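Local coordinates for protein 3-keto-5-aminohexanoate cleavage enzyme (Ralstonia eutropha, PDB 3C6C) that probably acts as a metal-dependent 3-keto-5-aminohexanoate cleavage enzyme of the beta-keto acid cleavage family, built on a TIM beta/alpha-barrel, at residues A[47-55]-A[86-96]; A[144-152]-A[162-172]. One frame throughout, in Å; residues are numbered along the deposited sequence. Where two conformers were deposited one is given.

Contact 1. Residues A[47-55]-A[86-96]; sequences PAQIADACV and EVVDRVRSSGT
Ala51 and Val91 meet at the middle of an apolar seam between two helices, the CB of Ala51 lying 3.7 Å from CG2 of Val91 and 3.4 Å from CB of Arg90. The small alanine lets the helix segments approach to 8.5 Å between axes, at an angle of 42° between their directions. Val87 extends the seam toward the start of helix 47-60: its CG2 packs on CA and CB of Pro47, and both its methyls reach CG2 of Ile50. At the far end Cys54 sets its CB against CG2 of Val91, and Val55 spreads over the turn after the second helix, CG2 on Ser94 and CG1 on Thr96.

Polar groups work along one side. Arg90 grips OE2 of Glu86 side-on, NE at 2.8 Å and NH2 at 2.9 Å from that single oxygen, with OE2 in the guanidinium plane and NE meeting its anti lone pair, away from the other oxygen. Thus held, the guanidinium offers a face to Ala48, whose CB sits 3.6 Å above its centre. Glu86, with CG anti to the backbone N (chi1 -178°), runs extended across Pro47, bringing its CD to 3.4 Å from CB of the proline. A water donates to OE2 of Glu86 and accepts from the backbone N of Ala48, linking the salt bridge to the first turn of the helix.

Ser94 OG accepts from Thr96 N, an ST turn that shapes the loop beneath Val55, and also donates to Val91 O.

Inward, Cys54 and Val87 rest on strand 64-70 and Val91 on strand 99-103, so neighbouring helices pack side by side outside the parallel barrel strands.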
loop_
_atom_site.group_PDB
_atom_site.type_symbol
_atom_site.label_atom_id
_atom_site.label_comp_id
_atom_site.label_asym_id
_atom_site.label_seq_id
_atom_site.Cartn_x
_atom_site.Cartn_y
_atom_site.Cartn_z
ATOM N N PRO A 47 30.794 17.054 -27.619
ATOM C CA PRO A 47 31.125 15.699 -27.223
ATOM C C PRO A 47 32.265 15.603 -26.187
ATOM O O PRO A 47 32.266 14.717 -25.330
ATOM C CB PRO A 47 31.500 15.045 -28.566
ATOM C CG PRO A 47 30.583 15.740 -29.539
ATOM C CD PRO A 47 30.615 17.170 -29.082
ATOM N N ALA A 48 33.214 16.533 -26.255
ATOM C CA ALA A 48 34.345 16.539 -25.345
ATOM C C ALA A 48 33.836 16.854 -23.931
ATOM O O ALA A 48 34.263 16.236 -22.959
ATOM C CB ALA A 48 35.432 17.564 -25.778
ATOM N N GLN A 49 32.924 17.811 -23.835
ATOM C CA GLN A 49 32.368 18.221 -22.526
ATOM C C GLN A 49 31.533 17.088 -21.933
ATOM O O GLN A 49 31.527 16.824 -20.711
ATOM C CB GLN A 49 31.524 19.486 -22.646
ATOM C CG GLN A 49 32.357 20.737 -22.882
ATOM C CD GLN A 49 31.565 21.886 -23.422
ATOM O OE1 GLN A 49 30.428 21.725 -23.857
ATOM N NE2 GLN A 49 32.182 23.067 -23.445
ATOM N N ILE A 50 30.834 16.407 -22.818
ATOM C CA ILE A 50 29.932 15.306 -22.403
ATOM C C ILE A 50 30.753 14.112 -21.917
ATOM O O ILE A 50 30.464 13.535 -20.893
ATOM C CB ILE A 50 28.953 14.917 -23.546
ATOM C CG1 ILE A 50 27.979 16.070 -23.796
ATOM C CG2 ILE A 50 28.195 13.641 -23.227
ATOM C CD1 ILE A 50 27.128 15.969 -25.036
ATOM N N ALA A 51 31.819 13.793 -22.643
ATOM C CA ALA A 51 32.760 12.751 -22.224
ATOM C C ALA A 51 33.400 13.149 -20.905
ATOM O O ALA A 51 33.521 12.336 -19.991
ATOM C CB ALA A 51 33.858 12.464 -23.316
ATOM N N ASP A 52 33.825 14.404 -20.813
ATOM C CA ASP A 52 34.480 14.897 -19.591
ATOM C C ASP A 52 33.540 14.689 -18.391
ATOM O O ASP A 52 33.965 14.310 -17.301
ATOM C CB ASP A 52 34.835 16.404 -19.689
ATOM C CG ASP A 52 36.093 16.675 -20.533
ATOM O OD1 ASP A 52 36.786 15.715 -20.932
ATOM O OD2 ASP A 52 36.361 17.876 -20.799
ATOM N N ALA A 53 32.252 14.897 -18.631
ATOM C CA ALA A 53 31.219 14.799 -17.577
ATOM C C ALA A 53 31.053 13.338 -17.154
ATOM O O ALA A 53 30.843 13.040 -15.987
ATOM C CB ALA A 53 29.872 15.399 -18.055
ATOM N N CYS A 54 31.163 12.421 -18.116
ATOM C CA CYS A 54 31.096 10.978 -17.809
ATOM C C CYS A 54 32.249 10.574 -16.922
ATOM O O CYS A 54 32.097 9.792 -15.991
ATOM C CB CYS A 54 31.102 10.109 -19.090
ATOM S SG CYS A 54 29.664 10.329 -20.161
ATOM N N VAL A 55 33.428 11.093 -17.254
ATOM C CA VAL A 55 34.645 10.773 -16.505
ATOM C C VAL A 55 34.579 11.342 -15.087
ATOM O O VAL A 55 34.941 10.682 -14.122
ATOM C CB VAL A 55 35.926 11.232 -17.269
ATOM C CG1 VAL A 55 37.191 11.086 -16.380
ATOM C CG2 VAL A 55 36.079 10.399 -18.568
ATOM N N GLU A 86 31.999 10.052 -31.120
ATOM C CA GLU A 86 33.070 10.879 -30.548
ATOM C C GLU A 86 33.027 10.784 -29.019
ATOM O O GLU A 86 34.057 10.647 -28.357
ATOM C CB GLU A 86 32.978 12.351 -30.984
ATOM C CG GLU A 86 34.138 13.176 -30.424
ATOM C CD GLU A 86 34.112 14.633 -30.781
ATOM O OE1 GLU A 86 33.397 15.008 -31.738
ATOM O OE2 GLU A 86 34.800 15.405 -30.067
ATOM N N VAL A 87 31.816 10.818 -28.466
ATOM C CA VAL A 87 31.688 10.759 -26.999
ATOM C C VAL A 87 32.247 9.429 -26.491
ATOM O O VAL A 87 33.058 9.394 -25.575
ATOM C CB VAL A 87 30.238 10.947 -26.468
ATOM C CG1 VAL A 87 30.169 10.581 -24.948
ATOM C CG2 VAL A 87 29.752 12.412 -26.709
ATOM N N VAL A 88 31.839 8.344 -27.121
ATOM C CA VAL A 88 32.201 6.995 -26.661
ATOM C C VAL A 88 33.703 6.761 -26.836
ATOM O O VAL A 88 34.369 6.166 -25.983
ATOM C CB VAL A 88 31.364 5.908 -27.379
ATOM C CG1 VAL A 88 31.980 4.534 -27.212
ATOM C CG2 VAL A 88 29.910 5.934 -26.854
ATOM N N ASP A 89 34.226 7.287 -27.947
ATOM C CA ASP A 89 35.664 7.180 -28.235
ATOM C C ASP A 89 36.477 7.921 -27.169
ATOM O O ASP A 89 37.498 7.428 -26.695
ATOM C CB ASP A 89 36.022 7.679 -29.637
ATOM C CG ASP A 89 35.557 6.729 -30.746
ATOM O OD1 ASP A 89 35.137 5.585 -30.433
ATOM O OD2 ASP A 89 35.618 7.140 -31.938
ATOM N N ARG A 90 35.997 9.099 -26.798
ATOM C CA ARG A 90 36.635 9.906 -25.741
ATOM C C ARG A 90 36.604 9.229 -24.375
ATOM O O ARG A 90 37.605 9.197 -23.675
ATOM C CB ARG A 90 36.066 11.335 -25.641
ATOM C CG ARG A 90 36.394 12.218 -26.840
ATOM C CD ARG A 90 35.863 13.602 -26.633
ATOM N NE ARG A 90 36.122 14.445 -27.779
ATOM C CZ ARG A 90 37.242 15.156 -27.923
ATOM N NH1 ARG A 90 38.178 15.105 -26.995
ATOM N NH2 ARG A 90 37.421 15.919 -28.977
ATOM N N VAL A 91 35.459 8.698 -23.988
ATOM C CA VAL A 91 35.333 8.110 -22.637
ATOM C C VAL A 91 36.220 6.864 -22.580
ATOM O O VAL A 91 36.976 6.636 -21.641
ATOM C CB VAL A 91 33.873 7.763 -22.257
ATOM C CG1 VAL A 91 33.848 7.003 -20.899
ATOM C CG2 VAL A 91 33.002 9.033 -22.229
ATOM N N ARG A 92 36.148 6.089 -23.638
ATOM C CA ARG A 92 36.864 4.810 -23.706
ATOM C C ARG A 92 38.377 4.982 -23.725
ATOM O O ARG A 92 39.099 4.046 -23.391
ATOM C CB ARG A 92 36.425 3.955 -24.908
ATOM C CG ARG A 92 35.098 3.287 -24.669
ATOM C CD ARG A 92 34.538 2.621 -25.907
ATOM N NE ARG A 92 33.310 1.895 -25.621
ATOM C CZ ARG A 92 32.423 1.547 -26.551
ATOM N NH1 ARG A 92 32.626 1.886 -27.809
ATOM N NH2 ARG A 92 31.336 0.880 -26.224
ATOM N N SER A 93 38.831 6.163 -24.108
ATOM C CA SER A 93 40.267 6.441 -24.221
ATOM C C SER A 93 40.732 7.365 -23.099
ATOM O O SER A 93 41.849 7.870 -23.092
ATOM C CB SER A 93 40.625 6.984 -25.597
ATOM O OG SER A 93 40.038 8.228 -25.867
ATOM N N SER A 94 39.856 7.542 -22.129
ATOM C CA SER A 94 40.081 8.522 -21.066
ATOM C C SER A 94 40.993 8.022 -19.978
ATOM O O SER A 94 41.532 8.798 -19.189
ATOM C CB SER A 94 38.764 8.893 -20.386
ATOM O OG SER A 94 38.278 7.801 -19.626
ATOM N N GLY A 95 41.073 6.722 -19.898
ATOM C CA GLY A 95 41.796 6.038 -18.811
ATOM C C GLY A 95 40.921 5.741 -17.604
ATOM O O GLY A 95 41.377 5.193 -16.616
ATOM N N THR A 96 39.653 6.095 -17.741
ATOM C CA THR A 96 38.639 5.857 -16.713
ATOM C C THR A 96 37.540 5.003 -17.300
ATOM O O THR A 96 37.040 5.280 -18.380
ATOM C CB THR A 96 38.050 7.177 -16.178
ATOM O OG1 THR A 96 39.074 7.933 -15.507
ATOM C CG2 THR A 96 36.884 6.925 -15.212
HETATM O O HOH W 1 34.083 17.864 -28.900
#

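Contact 2. Residues A[144-152]-A[162-172]; sequences ASLDITTGN and YLNTTRTLRAM
Asn164, in the loop before helix 166-179, reaches Thr149 and Asp147 in the bend that ends strand 143-147. Its CB lies 3.2 Å from Thr149 O; CG, anti to the carbonyl carbon (chi1 -65°), lies 3.7 Å from the carbonyl oxygens of both Asp147 and Thr149. At the tip ND2 donates to Thr149 O at 3.2 Å, nearly in line with that carbonyl and in the plane of the amide, while OD1 accepts from Arg132. The backbone N of Asn164 donates to Thr150 OG1 (3.0 Å), a hydroxyl also bonded to Asn152 of a second subunit.

Beyond this, Gly151 and Tyr162 form an antiparallel hydrogen-bonded pair, and a water joins Tyr162 OH to Asp147 OD2, to which it donates. Leu169 comes from the helix, its CD1 3.6 Å from CA of Ile148, at the centre of an inverse gamma turn; its CD2 meets CG of Leu146, which also packs against Met172, a selenomethionine.

Thr165, the N-cap just before the helix, accepts from Thr168 N with OG1 at 3.0 Å, a hydroxyl also bonded to Glu117 of the second subunit. Segment 166-172 runs back nearly antiparallel to strand 144-147, as in the beta/alpha unit of a TIM barrel, here with a beta hairpin inserted between strand and helix.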
loop_
_atom_site.group_PDB
_atom_site.type_symbol
_atom_site.label_atom_id
_atom_site.label_comp_id
_atom_site.label_asym_id
_atom_site.label_seq_id
_atom_site.Cartn_x
_atom_site.Cartn_y
_atom_site.Cartn_z
ATOM N N ALA A 144 21.537 0.445 -23.605
ATOM C CA ALA A 144 20.830 1.581 -24.253
ATOM C C ALA A 144 19.411 1.692 -23.727
ATOM O O ALA A 144 18.790 0.694 -23.370
ATOM C CB ALA A 144 20.839 1.464 -25.789
ATOM N N SER A 145 18.936 2.931 -23.647
ATOM C CA SER A 145 17.608 3.240 -23.088
ATOM C C SER A 145 16.503 3.166 -24.131
ATOM O O SER A 145 16.592 3.745 -25.228
ATOM C CB SER A 145 17.616 4.628 -22.441
ATOM O OG SER A 145 18.611 4.693 -21.428
ATOM N N LEU A 146 15.455 2.473 -23.747
ATOM C CA LEU A 146 14.280 2.230 -24.564
ATOM C C LEU A 146 13.026 2.584 -23.771
ATOM O O LEU A 146 12.717 1.950 -22.754
ATOM C CB LEU A 146 14.225 0.758 -24.957
ATOM C CG LEU A 146 13.251 0.375 -26.089
ATOM C CD1 LEU A 146 13.542 1.126 -27.361
ATOM C CD2 LEU A 146 13.304 -1.111 -26.326
ATOM N N ASP A 147 12.338 3.604 -24.262
ATOM C CA ASP A 147 11.135 4.126 -23.621
ATOM C C ASP A 147 9.971 3.288 -24.127
ATOM O O ASP A 147 9.529 3.440 -25.262
ATOM C CB ASP A 147 10.874 5.603 -23.964
ATOM C CG ASP A 147 11.872 6.560 -23.317
ATOM O OD1 ASP A 147 12.739 6.116 -22.564
ATOM O OD2 ASP A 147 11.796 7.765 -23.603
ATOM N N ILE A 148 9.502 2.371 -23.290
ATOM C CA ILE A 148 8.541 1.346 -23.769
ATOM C C ILE A 148 7.109 1.779 -23.584
ATOM O O ILE A 148 6.315 1.115 -22.931
ATOM C CB ILE A 148 8.790 -0.066 -23.187
ATOM C CG1 ILE A 148 8.811 -0.090 -21.659
ATOM C CG2 ILE A 148 10.064 -0.646 -23.837
ATOM C CD1 ILE A 148 8.676 -1.522 -21.139
ATOM N N THR A 149 6.819 2.921 -24.181
ATOM C CA THR A 149 5.582 3.664 -23.943
ATOM C C THR A 149 5.170 4.538 -25.110
ATOM O O THR A 149 5.995 4.997 -25.875
ATOM C CB THR A 149 5.748 4.608 -22.718
ATOM O OG1 THR A 149 4.459 5.000 -22.221
ATOM C CG2 THR A 149 6.551 5.848 -23.072
ATOM N N THR A 150 3.865 4.738 -25.202
ATOM C CA THR A 150 3.244 5.763 -26.066
ATOM C C THR A 150 2.340 6.577 -25.182
ATOM O O THR A 150 1.556 6.042 -24.383
ATOM C CB THR A 150 2.390 5.143 -27.224
ATOM O OG1 THR A 150 3.243 4.595 -28.233
ATOM C CG2 THR A 150 1.441 6.173 -27.854
ATOM N N GLY A 151 2.451 7.886 -25.292
ATOM C CA GLY A 151 1.681 8.738 -24.406
ATOM C C GLY A 151 1.837 10.219 -24.603
ATOM O O GLY A 151 2.702 10.680 -25.327
ATOM N N ASN A 152 0.904 10.921 -23.981
ATOM C CA ASN A 152 0.916 12.382 -23.899
ATOM C C ASN A 152 2.038 12.814 -22.967
ATOM O O ASN A 152 2.076 12.434 -21.786
ATOM C CB ASN A 152 -0.409 12.927 -23.362
ATOM C CG ASN A 152 -1.566 12.711 -24.324
ATOM O OD1 ASN A 152 -1.359 12.691 -25.528
ATOM N ND2 ASN A 152 -2.785 12.557 -23.794
ATOM N N TYR A 162 4.657 10.954 -27.469
ATOM C CA TYR A 162 5.719 9.939 -27.623
ATOM C C TYR A 162 5.089 8.755 -28.287
ATOM O O TYR A 162 4.180 8.146 -27.728
ATOM C CB TYR A 162 6.290 9.406 -26.286
ATOM C CG TYR A 162 7.584 10.015 -25.800
ATOM C CD1 TYR A 162 8.477 10.605 -26.678
ATOM C CD2 TYR A 162 7.924 9.954 -24.457
ATOM C CE1 TYR A 162 9.661 11.159 -26.225
ATOM C CE2 TYR A 162 9.105 10.503 -23.986
ATOM C CZ TYR A 162 9.967 11.106 -24.878
ATOM O OH TYR A 162 11.137 11.658 -24.434
ATOM N N LEU A 163 5.577 8.436 -29.471
ATOM C CA LEU A 163 5.020 7.348 -30.294
ATOM C C LEU A 163 5.988 6.199 -30.498
ATOM O O LEU A 163 6.891 6.224 -31.362
ATOM C CB LEU A 163 4.528 7.885 -31.651
ATOM C CG LEU A 163 3.809 6.865 -32.532
ATOM C CD1 LEU A 163 2.449 6.539 -31.943
ATOM C CD2 LEU A 163 3.697 7.384 -33.979
ATOM N N ASN A 164 5.798 5.217 -29.635
ATOM C CA ASN A 164 6.536 3.960 -29.686
ATOM C C ASN A 164 5.579 2.774 -29.698
ATOM O O ASN A 164 5.184 2.256 -28.648
ATOM C CB ASN A 164 7.489 3.865 -28.494
ATOM C CG ASN A 164 8.567 4.926 -28.531
ATOM O OD1 ASN A 164 9.493 4.867 -29.340
ATOM N ND2 ASN A 164 8.450 5.896 -27.655
ATOM N N THR A 165 5.215 2.360 -30.907
ATOM C CA THR A 165 4.257 1.272 -31.109
ATOM C C THR A 165 4.871 -0.005 -30.582
ATOM O O THR A 165 6.084 -0.154 -30.558
ATOM C CB THR A 165 3.885 1.092 -32.603
ATOM O OG1 THR A 165 5.070 0.756 -33.330
ATOM C CG2 THR A 165 3.289 2.379 -33.195
ATOM N N THR A 166 4.031 -0.916 -30.131
ATOM C CA THR A 166 4.529 -2.179 -29.583
ATOM C C THR A 166 5.285 -2.937 -30.689
ATOM O O THR A 166 6.215 -3.717 -30.443
ATOM C CB THR A 166 3.394 -3.027 -28.958
ATOM O OG1 THR A 166 2.350 -3.224 -29.922
ATOM C CG2 THR A 166 2.823 -2.328 -27.681
ATOM N N ARG A 167 4.895 -2.646 -31.923
ATOM C CA ARG A 167 5.515 -3.266 -33.105
ATOM C C ARG A 167 6.966 -2.796 -33.234
ATOM O O ARG A 167 7.925 -3.574 -33.410
ATOM C CB ARG A 167 4.724 -2.870 -34.358
ATOM C CG ARG A 167 5.259 -3.414 -35.660
ATOM C CD ARG A 167 4.328 -3.027 -36.831
ATOM N NE ARG A 167 4.191 -1.576 -36.951
ATOM C CZ ARG A 167 3.073 -0.945 -37.295
ATOM N NH1 ARG A 167 1.972 -1.636 -37.552
ATOM N NH2 ARG A 167 3.048 0.382 -37.355
ATOM N N THR A 168 7.107 -1.491 -33.139
ATOM C CA THR A 168 8.435 -0.861 -33.153
ATOM C C THR A 168 9.297 -1.267 -31.964
ATOM O O THR A 168 10.491 -1.504 -32.104
ATOM C CB THR A 168 8.329 0.661 -33.291
ATOM O OG1 THR A 168 7.913 0.926 -34.635
ATOM C CG2 THR A 168 9.674 1.378 -33.009
ATOM N N LEU A 169 8.673 -1.376 -30.797
ATOM C CA LEU A 169 9.401 -1.749 -29.583
ATOM C C LEU A 169 9.909 -3.190 -29.672
ATOM O O LEU A 169 11.039 -3.519 -29.241
ATOM C CB LEU A 169 8.528 -1.549 -28.332
ATOM C CG LEU A 169 8.240 -0.086 -27.964
ATOM C CD1 LEU A 169 7.214 -0.039 -26.819
ATOM C CD2 LEU A 169 9.526 0.685 -27.634
ATOM N N ARG A 170 9.079 -4.052 -30.251
ATOM C CA ARG A 170 9.484 -5.444 -30.437
ATOM C C ARG A 170 10.696 -5.524 -31.372
ATOM O O ARG A 170 11.633 -6.287 -31.143
ATOM C CB ARG A 170 8.333 -6.310 -30.980
ATOM C CG ARG A 170 7.322 -6.628 -29.939
ATOM C CD ARG A 170 6.111 -7.271 -30.550
ATOM N NE ARG A 170 5.273 -7.872 -29.519
ATOM C CZ ARG A 170 4.049 -7.452 -29.210
ATOM N NH1 ARG A 170 3.488 -6.454 -29.892
ATOM N NH2 ARG A 170 3.386 -8.056 -28.241
ATOM N N ALA A 171 10.658 -4.724 -32.431
ATOM C CA ALA A 171 11.736 -4.736 -33.439
ATOM C C ALA A 171 13.044 -4.200 -32.845
ATOM O O ALA A 171 14.139 -4.754 -33.092
ATOM C CB ALA A 171 11.335 -3.954 -34.678
HETATM N N MSE A 172 12.907 -3.162 -32.025
HETATM C CA MSE A 172 14.039 -2.517 -31.324
HETATM C C MSE A 172 14.698 -3.495 -30.374
HETATM O O MSE A 172 15.916 -3.645 -30.329
HETATM C CB MSE A 172 13.567 -1.322 -30.483
HETATM C CG MSE A 172 13.064 -0.112 -31.275
HETATM SE SE MSE A 172 14.460 0.733 -32.328
HETATM C CE MSE A 172 15.342 1.736 -30.932
HETATM O O HOH W 2 13.167 9.808 -24.585
#

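Following the chain from the N terminus, helix 47-60 leads through barrel strand 64-70 and the short strand 77-78 to helix 81-92, and contact 1 closes this loop of 30 residues. The chain then passes through strand 99-103 and the sheet strand 108-113 before strand 143-147 opens contact 2, which closes a much shorter loop, the hairpin of strands 151-155 and 158-162. The two loops follow in series, neither enclosing nor crossing the other. The centres of the two contacts lie about 28 Å apart on opposite sides of the chain's centre: contact 1 joins two outer helices, whereas contact 2 ties a barrel strand and its helix to the smaller antiparallel sheet, where the second subunit packs against it.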